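Side-chain contacts in protein AggB (Escherichia coli, PDB 4PHX), which is the minor subunit of aggregative adherence fimbriae type I and, as an AfaD-family protein, probably takes part in adhesion of the bacterium to host cells: residues B[26-29]-B[34-37]; B[39-44]-B[50-55]; B[62-67]-B[108-113]; B[69-74]-B[89-94]. All coordinates share one frame; numbering follows the deposited sequence.

Interaction 1: B[26-29]-B[34-37]; sequences IACR and GFHI
Ile26 and Phe35 are the residues whose backbones come closest, yet their CA atoms stay 7.8 Å apart, too far for strand pairing, so the end of strand 20-27 and the start of strand 34-39 meet without backbone pairing, mainly through side chains. The Phe35 ring is touched by both Ile26 and Cys28, at its CD2 and CE2 atoms. With CG anti to its carbonyl carbon (chi1 -55°), the ring reaches across to residues 26-28. The side chains of Ile26 and Phe35 run alongside each other in opposing senses, and Ile26 CG1 lies 3.9 Å from Phe35 CD2, with the CG2 branch touching the same ring carbon. Closer still, the Ile26 carbonyl oxygen lies 3.5 Å from Phe35 CE2, oblique to the ring. Beyond the ring, Ile26 extends its CD1 methyl to Ile37 CG2, 4.1 Å away, because CG1 is turned anti to the backbone N (chi1 167°). Cys28 completes the group from the loop side. Its SG is 3.2 Å from Phe35 CE2 and 4.3 Å from the ring centroid, 61° off the normal, an oblique sulfur-aromatic contact. That sulfur is tethered by a disulfide to Cys116 on strand 107-117, a neighbour of strand 34-39 in its sheet. His32 meets the same ring edge-to-face, while Ala91 of strand 90-97 and Trp71 pack on Phe35 as well. All the touching residues are buried. Side chains packed between two facing sheets, with a disulfide linking the sheets at one end, are characteristic of the apolar interior of this Ig-like beta sandwich.

Interaction 2: B[39-44]-B[50-55]; sequences INASQN and YIVQNN
Ile39 lies across the ring of Tyr50, with CB over the centre of one face at 3.6 Å from the centroid and only 8° off the normal, a close CH-pi contact. CG1 and CD1 follow over the CD2-CE2 side. The same ring is fixed at its far end, where the Ile39 backbone N donates a nearly straight hydrogen bond of 3.1 Å to Tyr50 OH (165° at the hydrogen). Ile39 thus holds both the face and the hydroxyl, which should limit tilting and sliding. Ala41 O lies in the ring plane at the edge, 3.5 Å from Tyr50 CD1. In the Ig-like sandwich this is a crossing point: the chain leaves strand 34-39 of one sheet and, after the loop, enters strand 49-53 at the margin of the other. An inverse gamma turn centred on Asn40 bends the chain around the tyrosine. Further along, Ile51 N bonds Ser42 O at 3.1 Å, and a single backbone bridge pairs Gln43 with Tyr50. Asn44 then crosses Ile51 at a slant, its CG 3.5 Å from Ile51 CG1. CG sits anti to the backbone N of Asn44 (chi1 -176°), which carries the amide out to the isoleucine, while OD1 faces Lys63 NZ on strand 61-67 at a doubtfully short distance. In the outer shell, Ile66 packs on both Ile39 and Tyr50, and Asn40 ND2 is bonded to Ser111 OG and Ser113 OG.

Interaction 3: B[62-67]-B[108-113]; sequences LKVKIG and YIFSVS
Leu62 meets Tyr108 roughly perpendicularly, so that the leucine stands on the phenol ring. Leu62 CD1 is 3.7 Å from the ring centroid and 1° off its normal, a CH-pi contact in which the methyl is almost equally distant from all six carbons. Leu62 CG leans toward one rim, 3.8 Å from Tyr108 CE1. The hydroxyl of the ring bonds the carbonyl of Ala104, which anchors its outer end. Two residues further on, Val64 meets Phe110 obliquely: both valine methyls reach Phe110 CE1, CG1 being the nearer at 3.9 Å. A third step brings Ile66 CD1 to 4.1 Å from Val112 CG1. With CG1 anti to the backbone N (chi1 -167°), the isoleucine extends that methyl across to the valine. Alternate residues on each strand thus point inward, while Lys63, Lys65, Ile109 and Ser111 lie on the outer sides. The strand axes run in nearly the same direction, 25° apart and 10.5 Å at closest approach, a spacing filled by side chains from both. Ile95 and Ile39 add to the same layer, and Leu140 covers Leu62 and Phe110. This is the face-to-face packing of two aligned sheets at the hydrophobic centre of an Ig-like beta sandwich.

Interaction 4: B[69-74]-B[89-94]; sequences GGWSSS and KQAIFD
This is a buried contact between an indole and a strand, made where the loop ahead of strand 72-76 reaches from one sheet to strand 90-97 of the other, and Trp71 alone carries it for residues 69-74. Its NE1 donates a hydrogen bond of 2.9 Å to Ile92 O, with 151° at the hydrogen. The oxygen lies in the indole plane, at the edge, whereas the donor is tilted 27° from the carbonyl plane. The indole N-H is satisfied in this way, and the bond should restrict rotation of the ring. Phe93 CB stands 3.1 Å above the indole plane, offset toward its rim, and 3.5 Å from Trp71 NE1. The phenyl group itself leads away, since its CG is placed between the backbone N and the carbonyl carbon (chi1 61°), leaving CB as the part nearest the indole. Farther along the six-membered ring, Ala91 CB is 3.9 Å from Trp71 CZ2. Ile26, Phe35 and Ile37 also pack on this tryptophan, and Arg84 makes a cation-pi contact with it. Just beyond, Ser73 and Ser74 pair in parallel with a strand of another subunit, a further copy of this protein, continuing the sheet across the interface. An aromatic side chain that spans the gap between sheets and is tied to a strand carbonyl closes this end of the Ig-like beta sandwich.

The four contacts run along one sandwich, three in its interior and interaction 2 at its margin. Interactions 1 and 2 lie about 22 Å apart between centres, on opposite sides of the chain's centre, and interaction 3 sits between, about 17 Å from the first and 6 Å from the second. Interaction 4 is about 9 Å from interaction 1, next to it because strands 20-27 and 90-97 are sheet neighbours. Along the chain, interactions 1, 2 and 3 open in series, while both segments of interaction 4 fall between those of interaction 3. Strands 61-67 and 90-97 are paired, and Ile66 contacts with Ile37 and Phe93 connect interactions 1, 3 and 4, consistent with one continuous apolar core.

Interaction 1: B[26-29]-B[34-37]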
loop_
_atom_site.group_PDB
_atom_site.type_symbol
_atom_site.label_atom_id
_atom_site.label_comp_id
_atom_site.label_asym_id
_atom_site.label_seq_id
_atom_site.Cartn_x
_atom_site.Cartn_y
_atom_site.Cartn_z
ATOM N N ILE B 26 -11.945 -0.048 30.579
ATOM C CA ILE B 26 -12.452 0.944 31.524
ATOM C C ILE B 26 -13.884 0.556 31.938
ATOM O O ILE B 26 -14.807 0.551 31.122
ATOM C CB ILE B 26 -12.360 2.399 30.963
ATOM C CG1 ILE B 26 -13.180 3.369 31.807
ATOM C CG2 ILE B 26 -12.783 2.464 29.494
ATOM C CD1 ILE B 26 -12.538 4.740 31.941
ATOM N N ALA B 27 -14.042 0.173 33.200
ATOM C CA ALA B 27 -15.330 -0.254 33.728
ATOM C C ALA B 27 -16.033 0.925 34.377
ATOM O O ALA B 27 -15.401 1.754 35.023
ATOM C CB ALA B 27 -15.149 -1.362 34.732
ATOM N N CYS B 28 -17.340 1.008 34.183
ATOM C CA CYS B 28 -18.131 2.028 34.833
ATOM C C CYS B 28 -19.337 1.406 35.525
ATOM O O CYS B 28 -20.332 1.123 34.875
ATOM C CB CYS B 28 -18.587 3.044 33.798
ATOM S SG CYS B 28 -17.205 3.956 33.094
ATOM N N ARG B 29 -19.242 1.179 36.831
ATOM C CA ARG B 29 -20.371 0.638 37.589
ATOM C C ARG B 29 -21.605 1.538 37.481
ATOM O O ARG B 29 -22.567 1.212 36.793
ATOM C CB ARG B 29 -20.000 0.445 39.063
ATOM C CG ARG B 29 -18.956 -0.636 39.318
ATOM C CD ARG B 29 -19.250 -1.946 38.561
ATOM N NE ARG B 29 -18.308 -3.001 38.940
ATOM C CZ ARG B 29 -18.199 -4.185 38.340
ATOM N NH1 ARG B 29 -18.969 -4.498 37.302
ATOM N NH2 ARG B 29 -17.304 -5.062 38.779
ATOM N N GLY B 34 -21.058 7.831 28.813
ATOM C CA GLY B 34 -19.863 7.831 27.990
ATOM C C GLY B 34 -18.566 7.494 28.691
ATOM O O GLY B 34 -18.553 7.288 29.905
ATOM N N PHE B 35 -17.489 7.401 27.909
ATOM C CA PHE B 35 -16.151 7.084 28.411
ATOM C C PHE B 35 -15.125 8.032 27.793
ATOM O O PHE B 35 -15.265 8.478 26.659
ATOM C CB PHE B 35 -15.697 5.670 28.061
ATOM C CG PHE B 35 -16.625 4.565 28.486
ATOM C CD1 PHE B 35 -17.636 4.126 27.644
ATOM C CD2 PHE B 35 -16.422 3.892 29.679
ATOM C CE1 PHE B 35 -18.467 3.064 28.022
ATOM C CE2 PHE B 35 -17.239 2.833 30.052
ATOM C CZ PHE B 35 -18.255 2.424 29.229
ATOM N N HIS B 36 -14.039 8.230 28.519
ATOM C CA HIS B 36 -13.148 9.356 28.352
ATOM C C HIS B 36 -11.833 8.841 28.885
ATOM O O HIS B 36 -11.745 8.532 30.078
ATOM C CB HIS B 36 -13.715 10.381 29.312
ATOM C CG HIS B 36 -12.958 11.659 29.404
ATOM N ND1 HIS B 36 -12.983 12.432 30.542
ATOM C CD2 HIS B 36 -12.210 12.331 28.500
ATOM C CE1 HIS B 36 -12.270 13.526 30.339
ATOM N NE2 HIS B 36 -11.786 13.485 29.112
ATOM N N ILE B 37 -10.827 8.697 28.030
ATOM C CA ILE B 37 -9.505 8.246 28.485
ATOM C C ILE B 37 -8.387 9.070 27.890
ATOM O O ILE B 37 -8.570 9.701 26.859
ATOM C CB ILE B 37 -9.211 6.763 28.114
ATOM C CG1 ILE B 37 -9.186 6.580 26.605
ATOM C CG2 ILE B 37 -10.211 5.834 28.733
ATOM C CD1 ILE B 37 -9.353 5.120 26.152
#

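Interaction 2: B[39-44]-B[50-55]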
loop_
_atom_site.group_PDB
_atom_site.type_symbol
_atom_site.label_atom_id
_atom_site.label_comp_id
_atom_site.label_asym_id
_atom_site.label_seq_id
_atom_site.Cartn_x
_atom_site.Cartn_y
_atom_site.Cartn_z
ATOM N N ILE B 39 -3.629 9.323 27.944
ATOM C CA ILE B 39 -2.385 8.889 28.555
ATOM C C ILE B 39 -1.733 10.075 29.236
ATOM O O ILE B 39 -1.732 11.177 28.677
ATOM C CB ILE B 39 -1.403 8.355 27.524
ATOM C CG1 ILE B 39 -1.993 7.132 26.805
ATOM C CG2 ILE B 39 -0.028 8.065 28.187
ATOM C CD1 ILE B 39 -1.034 6.485 25.847
ATOM N N ASN B 40 -1.168 9.874 30.425
ATOM C CA ASN B 40 -0.389 10.960 31.058
ATOM C C ASN B 40 1.061 10.993 30.596
ATOM O O ASN B 40 1.952 10.433 31.235
ATOM C CB ASN B 40 -0.444 10.885 32.573
ATOM C CG ASN B 40 -1.845 10.845 33.081
ATOM O OD1 ASN B 40 -2.598 11.803 32.928
ATOM N ND2 ASN B 40 -2.218 9.725 33.676
ATOM N N ALA B 41 1.276 11.629 29.455
ATOM C CA ALA B 41 2.601 11.745 28.872
ATOM C C ALA B 41 2.557 12.934 27.930
ATOM O O ALA B 41 1.477 13.441 27.620
ATOM C CB ALA B 41 2.952 10.494 28.138
ATOM N N SER B 42 3.722 13.391 27.495
ATOM C CA SER B 42 3.817 14.461 26.500
ATOM C C SER B 42 2.998 14.184 25.238
ATOM O O SER B 42 3.215 13.172 24.554
ATOM C CB SER B 42 5.278 14.655 26.104
ATOM O OG SER B 42 6.110 14.551 27.245
ATOM N N GLN B 43 2.071 15.091 24.923
ATOM C CA GLN B 43 1.294 14.972 23.689
ATOM C C GLN B 43 2.257 15.073 22.518
ATOM O O GLN B 43 3.415 15.421 22.705
ATOM C CB GLN B 43 0.191 16.042 23.576
ATOM C CG GLN B 43 -0.821 15.758 22.443
ATOM C CD GLN B 43 -1.719 16.938 22.087
ATOM O OE1 GLN B 43 -2.541 17.379 22.895
ATOM N NE2 GLN B 43 -1.577 17.439 20.862
ATOM N N ASN B 44 1.783 14.740 21.324
ATOM C CA ASN B 44 2.603 14.786 20.127
ATOM C C ASN B 44 1.741 14.813 18.881
ATOM O O ASN B 44 1.604 13.811 18.189
ATOM C CB ASN B 44 3.559 13.594 20.063
ATOM C CG ASN B 44 4.511 13.671 18.856
ATOM O OD1 ASN B 44 4.325 12.969 17.847
ATOM N ND2 ASN B 44 5.520 14.548 18.950
ATOM N N TYR B 50 0.931 10.485 21.553
ATOM C CA TYR B 50 1.900 10.787 22.585
ATOM C C TYR B 50 3.279 10.254 22.249
ATOM O O TYR B 50 3.418 9.370 21.412
ATOM C CB TYR B 50 1.454 10.132 23.897
ATOM C CG TYR B 50 0.047 10.456 24.344
ATOM C CD1 TYR B 50 -0.194 11.476 25.269
ATOM C CD2 TYR B 50 -1.040 9.714 23.880
ATOM C CE1 TYR B 50 -1.488 11.763 25.703
ATOM C CE2 TYR B 50 -2.317 9.993 24.291
ATOM C CZ TYR B 50 -2.542 11.018 25.201
ATOM O OH TYR B 50 -3.819 11.286 25.615
ATOM N N ILE B 51 4.286 10.770 22.945
ATOM C CA ILE B 51 5.634 10.210 22.912
ATOM C C ILE B 51 5.994 9.709 24.301
ATOM O O ILE B 51 5.811 10.420 25.282
ATOM C CB ILE B 51 6.674 11.276 22.508
ATOM C CG1 ILE B 51 6.466 11.716 21.058
ATOM C CG2 ILE B 51 8.082 10.749 22.724
ATOM C CD1 ILE B 51 7.387 11.012 20.085
ATOM N N VAL B 52 6.532 8.506 24.398
ATOM C CA VAL B 52 6.861 7.954 25.704
ATOM C C VAL B 52 8.343 7.644 25.843
ATOM O O VAL B 52 8.933 7.015 24.970
ATOM C CB VAL B 52 6.065 6.655 25.972
ATOM C CG1 VAL B 52 6.459 6.045 27.305
ATOM C CG2 VAL B 52 4.587 6.937 25.932
ATOM N N GLN B 53 8.921 8.058 26.967
ATOM C CA GLN B 53 10.339 7.882 27.252
ATOM C C GLN B 53 10.681 6.464 27.658
ATOM O O GLN B 53 10.003 5.868 28.492
ATOM C CB GLN B 53 10.782 8.816 28.390
ATOM C CG GLN B 53 10.942 10.269 27.993
ATOM C CD GLN B 53 11.927 10.454 26.845
ATOM O OE1 GLN B 53 11.534 10.468 25.676
ATOM N NE2 GLN B 53 13.210 10.604 27.176
ATOM N N ASN B 54 11.749 5.938 27.072
ATOM C CA ASN B 54 12.406 4.753 27.594
ATOM C C ASN B 54 13.080 5.142 28.897
ATOM O O ASN B 54 13.347 6.317 29.142
ATOM C CB ASN B 54 13.462 4.277 26.601
ATOM C CG ASN B 54 14.102 2.957 26.996
ATOM O OD1 ASN B 54 14.275 2.650 28.178
ATOM N ND2 ASN B 54 14.461 2.164 25.991
ATOM N N ASN B 55 13.361 4.159 29.737
ATOM C CA ASN B 55 14.188 4.408 30.907
ATOM C C ASN B 55 15.665 4.323 30.541
ATOM O O ASN B 55 16.324 3.308 30.788
ATOM C CB ASN B 55 13.842 3.443 32.031
ATOM C CG ASN B 55 12.382 3.508 32.406
ATOM O OD1 ASN B 55 11.646 2.539 32.235
ATOM N ND2 ASN B 55 11.947 4.660 32.910
#

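Interaction 3: B[62-67]-B[108-113]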
loop_
_atom_site.group_PDB
_atom_site.type_symbol
_atom_site.label_atom_id
_atom_site.label_comp_id
_atom_site.label_asym_id
_atom_site.label_seq_id
_atom_site.Cartn_x
_atom_site.Cartn_y
_atom_site.Cartn_z
ATOM N N LEU B 62 9.126 6.056 21.923
ATOM C CA LEU B 62 7.962 5.503 21.256
ATOM C C LEU B 62 6.907 6.570 21.069
ATOM O O LEU B 62 6.544 7.255 22.017
ATOM C CB LEU B 62 7.386 4.351 22.051
ATOM C CG LEU B 62 8.209 3.086 21.881
ATOM C CD1 LEU B 62 7.613 1.949 22.703
ATOM C CD2 LEU B 62 8.281 2.735 20.395
ATOM N N LYS B 63 6.441 6.729 19.839
ATOM C CA LYS B 63 5.251 7.512 19.577
ATOM C C LYS B 63 4.110 6.524 19.674
ATOM O O LYS B 63 4.070 5.520 18.961
ATOM C CB LYS B 63 5.251 8.107 18.161
ATOM C CG LYS B 63 6.585 8.625 17.651
ATOM C CD LYS B 63 6.464 9.241 16.249
ATOM C CE LYS B 63 5.495 10.437 16.191
ATOM N NZ LYS B 63 6.060 11.687 16.802
ATOM N N VAL B 64 3.169 6.798 20.558
ATOM C CA VAL B 64 2.049 5.907 20.699
ATOM C C VAL B 64 0.765 6.691 20.537
ATOM O O VAL B 64 0.768 7.926 20.584
ATOM C CB VAL B 64 2.086 5.211 22.055
ATOM C CG1 VAL B 64 3.390 4.447 22.201
ATOM C CG2 VAL B 64 1.896 6.238 23.196
ATOM N N LYS B 65 -0.329 5.971 20.316
ATOM C CA LYS B 65 -1.647 6.590 20.261
ATOM C C LYS B 65 -2.648 5.723 21.011
ATOM O O LYS B 65 -2.476 4.509 21.145
ATOM C CB LYS B 65 -2.110 6.823 18.811
ATOM C CG LYS B 65 -2.226 5.557 17.967
ATOM C CD LYS B 65 -2.796 5.836 16.559
ATOM C CE LYS B 65 -2.932 4.564 15.734
ATOM N NZ LYS B 65 -3.394 4.855 14.332
ATOM N N ILE B 66 -3.701 6.358 21.503
ATOM C CA ILE B 66 -4.663 5.652 22.321
ATOM C C ILE B 66 -6.082 5.762 21.779
ATOM O O ILE B 66 -6.500 6.791 21.273
ATOM C CB ILE B 66 -4.606 6.138 23.784
ATOM C CG1 ILE B 66 -5.376 5.182 24.695
ATOM C CG2 ILE B 66 -5.122 7.580 23.882
ATOM C CD1 ILE B 66 -5.234 5.483 26.197
ATOM N N GLY B 67 -6.823 4.677 21.910
ATOM C CA GLY B 67 -8.225 4.670 21.543
ATOM C C GLY B 67 -8.526 3.457 20.691
ATOM O O GLY B 67 -8.527 2.339 21.187
ATOM N N TYR B 108 9.100 0.904 29.113
ATOM C CA TYR B 108 8.304 2.094 28.873
ATOM C C TYR B 108 7.076 2.060 29.773
ATOM O O TYR B 108 6.327 1.073 29.787
ATOM C CB TYR B 108 7.868 2.180 27.418
ATOM C CG TYR B 108 8.989 2.241 26.414
ATOM C CD1 TYR B 108 9.410 3.448 25.879
ATOM C CD2 TYR B 108 9.608 1.083 25.981
ATOM C CE1 TYR B 108 10.429 3.489 24.942
ATOM C CE2 TYR B 108 10.617 1.111 25.053
ATOM C CZ TYR B 108 11.031 2.310 24.539
ATOM O OH TYR B 108 12.052 2.306 23.619
ATOM N N ILE B 109 6.880 3.137 30.526
ATOM C CA ILE B 109 5.742 3.243 31.424
ATOM C C ILE B 109 4.565 3.964 30.781
ATOM O O ILE B 109 4.629 5.149 30.468
ATOM C CB ILE B 109 6.108 3.962 32.724
ATOM C CG1 ILE B 109 7.201 3.199 33.466
ATOM C CG2 ILE B 109 4.898 4.075 33.619
ATOM C CD1 ILE B 109 8.034 4.088 34.363
ATOM N N PHE B 110 3.478 3.236 30.583
ATOM C CA PHE B 110 2.242 3.880 30.180
ATOM C C PHE B 110 1.367 4.190 31.398
ATOM O O PHE B 110 0.977 3.306 32.163
ATOM C CB PHE B 110 1.515 2.992 29.190
ATOM C CG PHE B 110 2.281 2.774 27.908
ATOM C CD1 PHE B 110 2.772 3.853 27.188
ATOM C CD2 PHE B 110 2.518 1.497 27.432
ATOM C CE1 PHE B 110 3.469 3.659 26.005
ATOM C CE2 PHE B 110 3.220 1.296 26.247
ATOM C CZ PHE B 110 3.697 2.377 25.536
ATOM N N SER B 111 1.060 5.459 31.588
ATOM C CA SER B 111 0.153 5.825 32.646
ATOM C C SER B 111 -1.128 6.297 32.001
ATOM O O SER B 111 -1.118 7.288 31.278
ATOM C CB SER B 111 0.757 6.927 33.504
ATOM O OG SER B 111 -0.264 7.541 34.261
ATOM N N VAL B 112 -2.220 5.583 32.265
ATOM C CA VAL B 112 -3.490 5.844 31.626
ATOM C C VAL B 112 -4.522 6.342 32.639
ATOM O O VAL B 112 -4.687 5.760 33.707
ATOM C CB VAL B 112 -4.040 4.568 30.976
ATOM C CG1 VAL B 112 -5.347 4.858 30.279
ATOM C CG2 VAL B 112 -3.034 3.998 29.986
ATOM N N SER B 113 -5.203 7.429 32.298
ATOM C CA SER B 113 -6.333 7.905 33.080
ATOM C C SER B 113 -7.620 7.825 32.264
ATOM O O SER B 113 -7.592 7.823 31.024
ATOM C CB SER B 113 -6.109 9.338 33.578
ATOM O OG SER B 113 -5.099 9.390 34.559
#

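Interaction 4: B[69-74]-B[89-94]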
loop_
_atom_site.group_PDB
_atom_site.type_symbol
_atom_site.label_atom_id
_atom_site.label_comp_id
_atom_site.label_asym_id
_atom_site.label_seq_id
_atom_site.Cartn_x
_atom_site.Cartn_y
_atom_site.Cartn_z
ATOM N N GLY B 69 -10.962 1.598 17.408
ATOM C CA GLY B 69 -12.343 1.478 16.957
ATOM C C GLY B 69 -13.424 2.051 17.864
ATOM O O GLY B 69 -13.717 1.502 18.923
ATOM N N GLY B 70 -14.009 3.167 17.441
ATOM C CA GLY B 70 -15.116 3.764 18.148
ATOM C C GLY B 70 -14.712 4.812 19.167
ATOM O O GLY B 70 -15.539 5.221 19.982
ATOM N N TRP B 71 -13.453 5.246 19.126
ATOM C CA TRP B 71 -12.947 6.275 20.033
ATOM C C TRP B 71 -12.646 7.504 19.187
ATOM O O TRP B 71 -11.894 7.428 18.224
ATOM C CB TRP B 71 -11.673 5.805 20.777
ATOM C CG TRP B 71 -11.845 4.614 21.746
ATOM C CD1 TRP B 71 -11.630 3.290 21.471
ATOM C CD2 TRP B 71 -12.252 4.667 23.123
ATOM N NE1 TRP B 71 -11.880 2.523 22.580
ATOM C CE2 TRP B 71 -12.281 3.339 23.603
ATOM C CE3 TRP B 71 -12.613 5.708 23.992
ATOM C CZ2 TRP B 71 -12.647 3.026 24.917
ATOM C CZ3 TRP B 71 -12.989 5.393 25.285
ATOM C CH2 TRP B 71 -12.991 4.063 25.740
ATOM N N SER B 72 -13.243 8.635 19.534
ATOM C CA SER B 72 -12.978 9.883 18.833
ATOM C C SER B 72 -12.152 10.770 19.745
ATOM O O SER B 72 -12.317 10.724 20.971
ATOM C CB SER B 72 -14.286 10.590 18.449
ATOM O OG SER B 72 -15.133 9.723 17.719
ATOM N N SER B 73 -11.265 11.567 19.145
ATOM C CA SER B 73 -10.414 12.480 19.890
ATOM C C SER B 73 -11.301 13.477 20.618
ATOM O O SER B 73 -12.317 13.903 20.068
ATOM C CB SER B 73 -9.472 13.205 18.937
ATOM O OG SER B 73 -8.603 12.303 18.278
ATOM N N SER B 74 -10.945 13.861 21.840
ATOM C CA SER B 74 -11.846 14.729 22.612
ATOM C C SER B 74 -11.207 15.809 23.505
ATOM O O SER B 74 -10.019 15.757 23.830
ATOM C CB SER B 74 -12.859 13.890 23.424
ATOM O OG SER B 74 -12.213 13.074 24.378
ATOM N N LYS B 89 -21.681 -0.997 30.291
ATOM C CA LYS B 89 -20.943 -1.044 31.524
ATOM C C LYS B 89 -19.428 -0.912 31.366
ATOM O O LYS B 89 -18.760 -0.410 32.255
ATOM C CB LYS B 89 -21.321 -2.315 32.272
ATOM C CG LYS B 89 -21.084 -3.645 31.516
ATOM C CD LYS B 89 -21.964 -3.921 30.253
ATOM C CE LYS B 89 -23.454 -3.902 30.514
ATOM N NZ LYS B 89 -24.127 -3.812 29.210
ATOM N N GLN B 90 -18.870 -1.364 30.254
ATOM C CA GLN B 90 -17.429 -1.248 30.099
ATOM C C GLN B 90 -17.009 -1.067 28.661
ATOM O O GLN B 90 -17.831 -1.178 27.767
ATOM C CB GLN B 90 -16.695 -2.407 30.767
ATOM C CG GLN B 90 -16.733 -3.681 30.002
ATOM C CD GLN B 90 -18.106 -4.274 29.942
ATOM O OE1 GLN B 90 -18.901 -3.949 29.046
ATOM N NE2 GLN B 90 -18.407 -5.158 30.895
ATOM N N ALA B 91 -15.732 -0.752 28.444
ATOM C CA ALA B 91 -15.251 -0.428 27.104
ATOM C C ALA B 91 -13.797 -0.803 26.925
ATOM O O ALA B 91 -12.980 -0.658 27.829
ATOM C CB ALA B 91 -15.463 1.019 26.808
ATOM N N ILE B 92 -13.479 -1.318 25.746
ATOM C CA ILE B 92 -12.132 -1.766 25.462
ATOM C C ILE B 92 -11.405 -0.763 24.558
ATOM O O ILE B 92 -11.998 -0.199 23.633
ATOM C CB ILE B 92 -12.158 -3.162 24.854
ATOM C CG1 ILE B 92 -12.750 -4.139 25.873
ATOM C CG2 ILE B 92 -10.770 -3.615 24.400
ATOM C CD1 ILE B 92 -11.873 -4.375 27.081
ATOM N N PHE B 93 -10.131 -0.517 24.871
ATOM C CA PHE B 93 -9.273 0.383 24.082
ATOM C C PHE B 93 -7.858 -0.168 23.965
ATOM O O PHE B 93 -7.455 -1.054 24.713
ATOM C CB PHE B 93 -9.202 1.771 24.724
ATOM C CG PHE B 93 -8.631 1.761 26.115
ATOM C CD1 PHE B 93 -7.275 1.926 26.321
ATOM C CD2 PHE B 93 -9.464 1.576 27.221
ATOM C CE1 PHE B 93 -6.735 1.907 27.593
ATOM C CE2 PHE B 93 -8.938 1.552 28.496
ATOM C CZ PHE B 93 -7.554 1.717 28.688
ATOM N N ASP B 94 -7.081 0.365 23.046
ATOM C CA ASP B 94 -5.699 -0.080 22.948
ATOM C C ASP B 94 -4.748 1.085 23.009
ATOM O O ASP B 94 -5.129 2.230 22.739
ATOM C CB ASP B 94 -5.458 -0.807 21.636
ATOM C CG ASP B 94 -6.266 -2.079 21.518
ATOM O OD1 ASP B 94 -5.852 -3.113 22.098
ATOM O OD2 ASP B 94 -7.290 -2.044 20.807
#